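PDB 7C45: CCHC-type domain-containing protein from Trypanosoma brucei brucei, which is an RNase D that trims guide RNA, probably as a 3'-5' exoribonuclease, and carries zinc knuckles. Local coordinates for residues Y14-A28 with P68-V82. Numbering follows the deposited sequence.
Sequences YPYRVVDTHEKLKEA and PVVFLFDVLTLTPDV
The F71 ring is covered on both faces. A28 CB sits over the centre of one face, 3.7 Å from the ring centroid, a CH-pi contact. V69 CG1 lies on the opposite face, offset toward the rim, and R17 O is at the ring edge. The Y14 ring has P68 over one face, with P68 CB 3.4 Å from Y14 CE1. The R17 guanidinium lies flat on V69 CG2, which meets its centre. V82 CG1 reaches the H22 ring at its edge.

These groups frame a parallel strand pair, 16-19 beside 70-74, at the margin of the mixed sheet of the RNase H-like exonuclease domain. Strand 16-19 is outermost, and strand 57-64 flanks 70-74 on its other side. Five backbone hydrogen bonds join the pair, from V70 N to P15 O through D74 N to V19 O. The first turns of helix 22-33 pack on the F71 and F73 face. V19 CG1, L25 CD1 and A28 CB crowd round F73, and V19 CG1 is 3.6 Å from F73 CD1. On the other face Y16 CD1 touches L72 CD1.

Past the strands, L78 CD2 packs on the D20-T21 backbone. With CG turned opposite the backbone N (chi1 -175°), the D74 carboxylate faces the start of helix 75-78, and D74 OD1 caps it by accepting from T77 N. D74 OD2 also forms a salt bridge with R178. One water bridges the two aspartates, 2.7 Å from D74 OD2 and 3.0 Å from D20 OD2.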
ATOM      1  N   TYR A  14       0.041  16.769  -5.533  1.00 18.66           N
ATOM      2  CA  TYR A  14       0.016  17.215  -4.145  1.00 18.47           C
ATOM      3  C   TYR A  14       1.440  17.470  -3.653  1.00 18.43           C
ATOM      4  O   TYR A  14       2.280  16.561  -3.711  1.00 18.12           O
ATOM      5  CB  TYR A  14      -0.637  16.196  -3.227  1.00 17.90           C
ATOM      6  CG  TYR A  14      -2.144  16.031  -3.311  1.00 17.96           C
ATOM      7  CD1 TYR A  14      -2.921  16.764  -4.211  1.00 18.51           C
ATOM      8  CD2 TYR A  14      -2.788  15.128  -2.480  1.00 17.53           C
ATOM      9  CE1 TYR A  14      -4.301  16.596  -4.259  1.00 18.61           C
ATOM     10  CE2 TYR A  14      -4.145  14.954  -2.521  1.00 19.52           C
ATOM     11  CZ  TYR A  14      -4.906  15.691  -3.416  1.00 18.18           C
ATOM     12  OH  TYR A  14      -6.268  15.499  -3.425  1.00 21.40           O
ATOM     13  N   PRO A  15       1.755  18.671  -3.186  1.00 18.77           N
ATOM     14  CA  PRO A  15       3.081  18.902  -2.614  1.00 18.74           C
ATOM     15  C   PRO A  15       3.196  18.234  -1.254  1.00 18.16           C
ATOM     16  O   PRO A  15       2.206  17.969  -0.585  1.00 17.89           O
ATOM     17  CB  PRO A  15       3.157  20.429  -2.486  1.00 19.32           C
ATOM     18  CG  PRO A  15       1.746  20.917  -2.568  1.00 20.98           C
ATOM     19  CD  PRO A  15       0.837  19.803  -2.977  1.00 19.18           C
ATOM     20  N   TYR A  16       4.424  17.955  -0.856  1.00 18.02           N
ATOM     21  CA  TYR A  16       4.652  17.521   0.514  1.00 17.57           C
ATOM     22  C   TYR A  16       4.920  18.718   1.424  1.00 17.81           C
ATOM     23  O   TYR A  16       5.368  19.787   0.991  1.00 18.32           O
ATOM     24  CB  TYR A  16       5.822  16.536   0.613  1.00 17.32           C
ATOM     25  CG  TYR A  16       7.187  17.091   0.298  1.00 17.71           C
ATOM     26  CD1 TYR A  16       7.877  17.858   1.228  1.00 17.85           C
ATOM     27  CD2 TYR A  16       7.813  16.814  -0.905  1.00 17.98           C
ATOM     28  CE1 TYR A  16       9.131  18.384   0.945  1.00 18.28           C
ATOM     29  CE2 TYR A  16       9.065  17.332  -1.195  1.00 18.43           C
ATOM     30  CZ  TYR A  16       9.723  18.100  -0.263  1.00 18.57           C
ATOM     31  OH  TYR A  16      10.966  18.614  -0.536  1.00 21.87           O
ATOM     32  N   ARG A  17       4.670  18.500   2.707  1.00 17.45           N
ATOM     33  CA  ARG A  17       4.910  19.487   3.752  1.00 18.22           C
ATOM     34  C   ARG A  17       5.543  18.771   4.931  1.00 17.18           C
ATOM     35  O   ARG A  17       4.913  17.888   5.506  1.00 16.76           O
ATOM     36  CB  ARG A  17       3.613  20.146   4.193  1.00 17.70           C
ATOM     37  CG  ARG A  17       3.796  21.353   5.062  1.00 36.33           C
ATOM     38  CD  ARG A  17       2.613  22.271   4.822  1.00 44.96           C
ATOM     39  NE  ARG A  17       2.525  22.569   3.403  1.00 48.08           N
ATOM     40  CZ  ARG A  17       1.402  22.882   2.766  1.00 38.70           C
ATOM     41  NH1 ARG A  17       1.438  23.134   1.460  1.00 37.31           N
ATOM     42  NH2 ARG A  17       0.242  22.921   3.421  1.00 34.44           N
ATOM     43  N   VAL A  18       6.773  19.157   5.281  1.00 17.33           N
ATOM     44  CA  VAL A  18       7.466  18.542   6.411  1.00 17.01           C
ATOM     45  C   VAL A  18       6.841  19.024   7.711  1.00 16.89           C
ATOM     46  O   VAL A  18       6.702  20.230   7.938  1.00 17.23           O
ATOM     47  CB  VAL A  18       8.965  18.879   6.379  1.00 17.30           C
ATOM     48  CG1 VAL A  18       9.651  18.337   7.647  1.00 17.67           C
ATOM     49  CG2 VAL A  18       9.610  18.330   5.134  1.00 18.68           C
ATOM     50  N   VAL A  19       6.482  18.097   8.573  1.00 16.47           N
ATOM     51  CA  VAL A  19       5.871  18.428   9.853  1.00 16.36           C
ATOM     52  C   VAL A  19       6.911  18.108  10.923  1.00 16.22           C
ATOM     53  O   VAL A  19       7.076  16.952  11.324  1.00 15.90           O
ATOM     54  CB  VAL A  19       4.549  17.676  10.068  1.00 16.08           C
ATOM     55  CG1 VAL A  19       3.963  17.982  11.441  1.00 16.02           C
ATOM     56  CG2 VAL A  19       3.555  18.080   8.962  1.00 16.31           C
ATOM     57  N   ASP A  20       7.639  19.135  11.376  1.00 16.51           N
ATOM     58  CA  ASP A  20       8.773  18.886  12.252  1.00 16.46           C
ATOM     59  C   ASP A  20       8.831  19.838  13.441  1.00 16.60           C
ATOM     60  O   ASP A  20       9.834  19.844  14.157  1.00 16.65           O
ATOM     61  CB  ASP A  20      10.074  18.935  11.459  1.00 16.73           C
ATOM     62  CG  ASP A  20      10.297  20.253  10.750  1.00 17.23           C
ATOM     63  OD1 ASP A  20       9.392  21.122  10.716  1.00 17.37           O
ATOM     64  OD2 ASP A  20      11.390  20.392  10.189  1.00 20.35           O
ATOM     65  N   THR A  21       7.774  20.615  13.677  1.00 16.69           N
ATOM     66  CA  THR A  21       7.634  21.401  14.886  1.00 17.26           C
ATOM     67  C   THR A  21       6.261  21.146  15.492  1.00 16.60           C
ATOM     68  O   THR A  21       5.329  20.681  14.833  1.00 16.50           O
ATOM     69  CB  THR A  21       7.799  22.906  14.626  1.00 17.29           C
ATOM     70  OG1 THR A  21       6.690  23.379  13.856  1.00 17.46           O
ATOM     71  CG2 THR A  21       9.079  23.170  13.842  1.00 17.57           C
ATOM     72  N   HIS A  22       6.147  21.480  16.777  1.00 22.32           N
ATOM     73  CA  HIS A  22       4.870  21.346  17.462  1.00 18.44           C
ATOM     74  C   HIS A  22       3.792  22.189  16.786  1.00 16.81           C
ATOM     75  O   HIS A  22       2.657  21.730  16.619  1.00 16.73           O
ATOM     76  CB  HIS A  22       5.041  21.735  18.935  1.00 23.95           C
ATOM     77  CG  HIS A  22       3.823  21.500  19.771  1.00 33.52           C
ATOM     78  ND1 HIS A  22       3.329  20.239  20.030  1.00 40.06           N
ATOM     79  CD2 HIS A  22       3.000  22.364  20.411  1.00 39.28           C
ATOM     80  CE1 HIS A  22       2.253  20.336  20.790  1.00 43.00           C
ATOM     81  NE2 HIS A  22       2.033  21.615  21.036  1.00 44.16           N
ATOM     82  N   GLU A  23       4.134  23.404  16.348  1.00 17.20           N
ATOM     83  CA  GLU A  23       3.146  24.227  15.654  1.00 23.12           C
ATOM     84  C   GLU A  23       2.674  23.546  14.372  1.00 22.74           C
ATOM     85  O   GLU A  23       1.468  23.463  14.097  1.00 17.53           O
ATOM     86  CB  GLU A  23       3.715  25.611  15.345  1.00 29.07           C
ATOM     87  CG  GLU A  23       3.721  26.549  16.540  1.00 46.17           C
ATOM     88  CD  GLU A  23       2.332  26.751  17.131  1.00 63.15           C
ATOM     89  OE1 GLU A  23       1.371  26.915  16.351  1.00 66.42           O
ATOM     90  OE2 GLU A  23       2.198  26.734  18.374  1.00 70.94           O
ATOM     91  N   LYS A  24       3.615  23.036  13.576  1.00 17.33           N
ATOM     92  CA  LYS A  24       3.217  22.375  12.338  1.00 17.25           C
ATOM     93  C   LYS A  24       2.378  21.134  12.616  1.00 16.86           C
ATOM     94  O   LYS A  24       1.463  20.796  11.851  1.00 16.87           O
ATOM     95  CB  LYS A  24       4.459  22.028  11.524  1.00 17.22           C
ATOM     96  CG  LYS A  24       5.119  23.254  10.853  1.00 17.74           C
ATOM     97  CD  LYS A  24       6.509  22.870  10.388  1.00 17.73           C
ATOM     98  CE  LYS A  24       7.451  24.041  10.184  1.00 20.60           C
ATOM     99  NZ  LYS A  24       8.682  23.578   9.485  1.00 21.69           N
ATOM    100  N   LEU A  25       2.687  20.428  13.703  1.00 16.54           N
ATOM    101  CA  LEU A  25       1.965  19.215  14.056  1.00 16.21           C
ATOM    102  C   LEU A  25       0.511  19.496  14.413  1.00 16.38           C
ATOM    103  O   LEU A  25      -0.383  18.730  14.044  1.00 16.28           O
ATOM    104  CB  LEU A  25       2.672  18.530  15.219  1.00 15.94           C
ATOM    105  CG  LEU A  25       2.005  17.306  15.857  1.00 17.27           C
ATOM    106  CD1 LEU A  25       1.925  16.121  14.872  1.00 15.44           C
ATOM    107  CD2 LEU A  25       2.769  16.908  17.106  1.00 16.36           C
ATOM    108  N   LYS A  26       0.256  20.563  15.171  1.00 16.66           N
ATOM    109  CA  LYS A  26      -1.121  20.890  15.531  1.00 16.91           C
ATOM    110  C   LYS A  26      -1.960  21.136  14.292  1.00 17.17           C
ATOM    111  O   LYS A  26      -3.092  20.653  14.194  1.00 18.57           O
ATOM    112  CB  LYS A  26      -1.156  22.124  16.429  1.00 24.66           C
ATOM    113  CG  LYS A  26      -0.171  22.087  17.558  1.00 36.27           C
ATOM    114  CD  LYS A  26      -0.642  21.194  18.660  1.00 42.05           C
ATOM    115  CE  LYS A  26      -1.495  22.000  19.605  1.00 43.75           C
ATOM    116  NZ  LYS A  26      -2.258  21.174  20.585  1.00 37.56           N
ATOM    117  N   GLU A  27      -1.412  21.883  13.342  1.00 17.38           N
ATOM    118  CA  GLU A  27      -2.133  22.190  12.115  1.00 17.69           C
ATOM    119  C   GLU A  27      -2.411  20.922  11.320  1.00 17.38           C
ATOM    120  O   GLU A  27      -3.504  20.753  10.777  1.00 17.56           O
ATOM    121  CB  GLU A  27      -1.320  23.177  11.286  1.00 18.01           C
ATOM    122  CG  GLU A  27      -1.966  23.641  10.013  1.00 20.32           C
ATOM    123  N   ALA A  28      -1.422  20.032  11.234  1.00 16.97           N
ATOM    124  CA  ALA A  28      -1.599  18.818  10.442  1.00 16.69           C
ATOM    125  C   ALA A  28      -2.654  17.915  11.064  1.00 16.53           C
ATOM    126  O   ALA A  28      -3.477  17.334  10.354  1.00 16.55           O
ATOM    127  CB  ALA A  28      -0.268  18.070  10.317  1.00 16.34           C
ATOM    128  N   PRO A  68      -5.201  18.852  -0.098  1.00 18.72           N
ATOM    129  CA  PRO A  68      -4.326  18.399  -1.199  1.00 18.63           C
ATOM    130  C   PRO A  68      -2.852  18.552  -0.866  1.00 18.51           C
ATOM    131  O   PRO A  68      -2.116  19.310  -1.509  1.00 18.79           O
ATOM    132  CB  PRO A  68      -4.746  19.333  -2.347  1.00 19.31           C
ATOM    133  CG  PRO A  68      -5.102  20.588  -1.647  1.00 19.73           C
ATOM    134  CD  PRO A  68      -5.811  20.159  -0.402  1.00 22.58           C
ATOM    135  N   VAL A  69      -2.404  17.808   0.149  1.00 17.90           N
ATOM    136  CA  VAL A  69      -1.032  17.894   0.629  1.00 17.71           C
ATOM    137  C   VAL A  69      -0.626  16.517   1.138  1.00 17.12           C
ATOM    138  O   VAL A  69      -1.468  15.728   1.564  1.00 17.91           O
ATOM    139  CB  VAL A  69      -0.877  18.953   1.758  1.00 17.86           C
ATOM    140  CG1 VAL A  69      -1.488  18.465   3.044  1.00 17.51           C
ATOM    141  CG2 VAL A  69       0.583  19.323   1.987  1.00 17.87           C
ATOM    142  N   VAL A  70       0.673  16.248   1.127  1.00 16.97           N
ATOM    143  CA  VAL A  70       1.239  15.071   1.787  1.00 16.48           C
ATOM    144  C   VAL A  70       1.973  15.554   3.032  1.00 16.40           C
ATOM    145  O   VAL A  70       2.908  16.355   2.928  1.00 16.66           O
ATOM    146  CB  VAL A  70       2.191  14.305   0.855  1.00 16.41           C
ATOM    147  CG1 VAL A  70       2.904  13.167   1.608  1.00 15.98           C
ATOM    148  CG2 VAL A  70       1.431  13.792  -0.361  1.00 16.48           C
ATOM    149  N   PHE A  71       1.525  15.121   4.203  1.00 16.11           N
ATOM    150  CA  PHE A  71       2.228  15.498   5.429  1.00 16.03           C
ATOM    151  C   PHE A  71       3.364  14.513   5.643  1.00 15.75           C
ATOM    152  O   PHE A  71       3.141  13.304   5.602  1.00 15.45           O
ATOM    153  CB  PHE A  71       1.296  15.484   6.636  1.00 15.90           C
ATOM    154  CG  PHE A  71       0.228  16.566   6.620  1.00 16.25           C
ATOM    155  CD1 PHE A  71       0.580  17.901   6.614  1.00 16.63           C
ATOM    156  CD2 PHE A  71      -1.127  16.217   6.673  1.00 16.26           C
ATOM    157  CE1 PHE A  71      -0.395  18.884   6.630  1.00 17.38           C
ATOM    158  CE2 PHE A  71      -2.114  17.187   6.680  1.00 16.65           C
ATOM    159  CZ  PHE A  71      -1.753  18.521   6.671  1.00 17.90           C
ATOM    160  N   LEU A  72       4.572  15.020   5.865  1.00 15.89           N
ATOM    161  CA  LEU A  72       5.700  14.171   6.231  1.00 15.69           C
ATOM    162  C   LEU A  72       5.986  14.440   7.702  1.00 15.60           C
ATOM    163  O   LEU A  72       6.607  15.448   8.045  1.00 15.85           O
ATOM    164  CB  LEU A  72       6.923  14.447   5.371  1.00 15.98           C
ATOM    165  CG  LEU A  72       6.706  14.311   3.864  1.00 16.15           C
ATOM    166  CD1 LEU A  72       7.952  14.748   3.141  1.00 16.54           C
ATOM    167  CD2 LEU A  72       6.356  12.860   3.529  1.00 15.81           C
ATOM    168  N   PHE A  73       5.522  13.553   8.565  1.00 15.28           N
ATOM    169  CA  PHE A  73       5.706  13.751   9.994  1.00 15.21           C
ATOM    170  C   PHE A  73       7.120  13.338  10.356  1.00 15.20           C
ATOM    171  O   PHE A  73       7.477  12.169  10.219  1.00 15.04           O
ATOM    172  CB  PHE A  73       4.697  12.943  10.795  1.00 14.95           C
ATOM    173  CG  PHE A  73       3.296  13.455  10.689  1.00 15.03           C
ATOM    174  CD1 PHE A  73       2.893  14.542  11.445  1.00 15.21           C
ATOM    175  CD2 PHE A  73       2.383  12.853   9.840  1.00 14.98           C
ATOM    176  CE1 PHE A  73       1.605  15.021  11.361  1.00 15.36           C
ATOM    177  CE2 PHE A  73       1.076  13.320   9.760  1.00 15.12           C
ATOM    178  CZ  PHE A  73       0.688  14.400  10.529  1.00 15.33           C
ATOM    179  N   ASP A  74       7.927  14.297  10.811  1.00 15.43           N
ATOM    180  CA  ASP A  74       9.295  13.992  11.220  1.00 15.51           C
ATOM    181  C   ASP A  74       9.243  13.519  12.673  1.00 15.31           C
ATOM    182  O   ASP A  74       9.438  14.279  13.626  1.00 15.41           O
ATOM    183  CB  ASP A  74      10.198  15.202  11.024  1.00 15.90           C
ATOM    184  CG  ASP A  74      11.652  14.896  11.323  1.00 16.06           C
ATOM    185  OD1 ASP A  74      11.930  13.840  11.903  1.00 15.86           O
ATOM    186  OD2 ASP A  74      12.516  15.725  10.995  1.00 16.44           O
ATOM    187  N   VAL A  75       8.941  12.226  12.838  1.00 15.05           N
ATOM    188  CA  VAL A  75       8.840  11.650  14.179  1.00 14.91           C
ATOM    189  C   VAL A  75      10.200  11.683  14.886  1.00 15.08           C
ATOM    190  O   VAL A  75      10.272  11.889  16.100  1.00 15.09           O
ATOM    191  CB  VAL A  75       8.252  10.218  14.070  1.00 14.67           C
ATOM    192  CG1 VAL A  75       8.232   9.509  15.433  1.00 14.60           C
ATOM    193  CG2 VAL A  75       6.848  10.271  13.504  1.00 16.84           C
ATOM    194  N   LEU A  76      11.293  11.490  14.150  1.00 15.26           N
ATOM    195  CA  LEU A  76      12.620  11.535  14.774  1.00 15.49           C
ATOM    196  C   LEU A  76      12.858  12.890  15.429  1.00 15.69           C
ATOM    197  O   LEU A  76      13.310  12.967  16.577  1.00 15.76           O
ATOM    198  CB  LEU A  76      13.705  11.241  13.737  1.00 15.74           C
ATOM    199  CG  LEU A  76      15.157  11.178  14.193  1.00 16.08           C
ATOM    200  CD1 LEU A  76      15.338  10.003  15.142  1.00 18.88           C
ATOM    201  CD2 LEU A  76      16.113  11.127  12.991  1.00 16.41           C
ATOM    202  N   THR A  77      12.459  13.969  14.745  1.00 15.80           N
ATOM    203  CA  THR A  77      12.688  15.299  15.298  1.00 16.03           C
ATOM    204  C   THR A  77      11.646  15.646  16.362  1.00 15.85           C
ATOM    205  O   THR A  77      11.993  16.133  17.432  1.00 15.95           O
ATOM    206  CB  THR A  77      12.692  16.332  14.172  1.00 16.31           C
ATOM    207  OG1 THR A  77      13.798  16.081  13.291  1.00 16.57           O
ATOM    208  CG2 THR A  77      12.824  17.725  14.753  1.00 16.58           C
ATOM    209  N   LEU A  78      10.360  15.397  16.083  1.00 15.62           N
ATOM    210  CA  LEU A  78       9.301  15.700  17.044  1.00 15.51           C
ATOM    211  C   LEU A  78       9.456  14.915  18.346  1.00 15.37           C
ATOM    212  O   LEU A  78       9.098  15.412  19.420  1.00 15.41           O
ATOM    213  CB  LEU A  78       7.943  15.379  16.428  1.00 15.33           C
ATOM    214  CG  LEU A  78       7.501  16.244  15.250  1.00 15.50           C
ATOM    215  CD1 LEU A  78       6.266  15.616  14.602  1.00 15.33           C
ATOM    216  CD2 LEU A  78       7.204  17.670  15.719  1.00 15.76           C
ATOM    217  N   THR A  79       9.934  13.673  18.244  1.00 15.26           N
ATOM    218  CA  THR A  79       9.939  12.535  19.163  1.00 15.13           C
ATOM    219  C   THR A  79       8.597  11.836  19.113  1.00 14.91           C
ATOM    220  O   THR A  79       7.557  12.493  18.976  1.00 14.89           O
ATOM    221  CB  THR A  79      10.245  12.873  20.633  1.00 15.25           C
ATOM    222  OG1 THR A  79       9.164  13.614  21.216  1.00 15.22           O
ATOM    223  CG2 THR A  79      11.579  13.600  20.763  1.00 15.51           C
ATOM    224  N   PRO A  80       8.597  10.504  19.230  1.00 14.81           N
ATOM    225  CA  PRO A  80       7.340   9.771  19.363  1.00 14.66           C
ATOM    226  C   PRO A  80       6.388  10.352  20.403  1.00 14.71           C
ATOM    227  O   PRO A  80       5.189  10.464  20.136  1.00 14.67           O
ATOM    228  CB  PRO A  80       7.835   8.365  19.727  1.00 14.65           C
ATOM    229  CG  PRO A  80       9.103   8.228  18.942  1.00 14.72           C
ATOM    230  CD  PRO A  80       9.741   9.594  19.010  1.00 14.86           C
ATOM    231  N   ASP A  81       6.887  10.720  21.581  1.00 14.83           N
ATOM    232  CA  ASP A  81       5.997  11.218  22.619  1.00 14.92           C
ATOM    233  C   ASP A  81       5.198  12.410  22.124  1.00 14.96           C
ATOM    234  O   ASP A  81       3.984  12.472  22.328  1.00 19.61           O
ATOM    235  CB  ASP A  81       6.785  11.586  23.880  1.00 15.15           C
ATOM    236  CG  ASP A  81       5.886  12.018  25.031  1.00 18.67           C
ATOM    237  OD1 ASP A  81       4.949  11.284  25.381  1.00 20.16           O
ATOM    238  OD2 ASP A  81       6.089  13.122  25.547  1.00 26.24           O
ATOM    239  N   VAL A  82       5.854  13.349  21.452  1.00 15.02           N
ATOM    240  CA  VAL A  82       5.137  14.532  20.984  1.00 15.13           C
ATOM    241  C   VAL A  82       4.182  14.156  19.852  1.00 15.04           C
ATOM    242  O   VAL A  82       3.003  14.538  19.851  1.00 15.13           O
ATOM    243  CB  VAL A  82       6.126  15.629  20.556  1.00 15.28           C
ATOM    244  CG1 VAL A  82       5.382  16.759  19.830  1.00 15.44           C
ATOM    245  CG2 VAL A  82       6.843  16.198  21.769  1.00 15.43           C
TER
HETATM  246  O   HOH W   1      13.013  17.922   9.510  1.00 17.26           O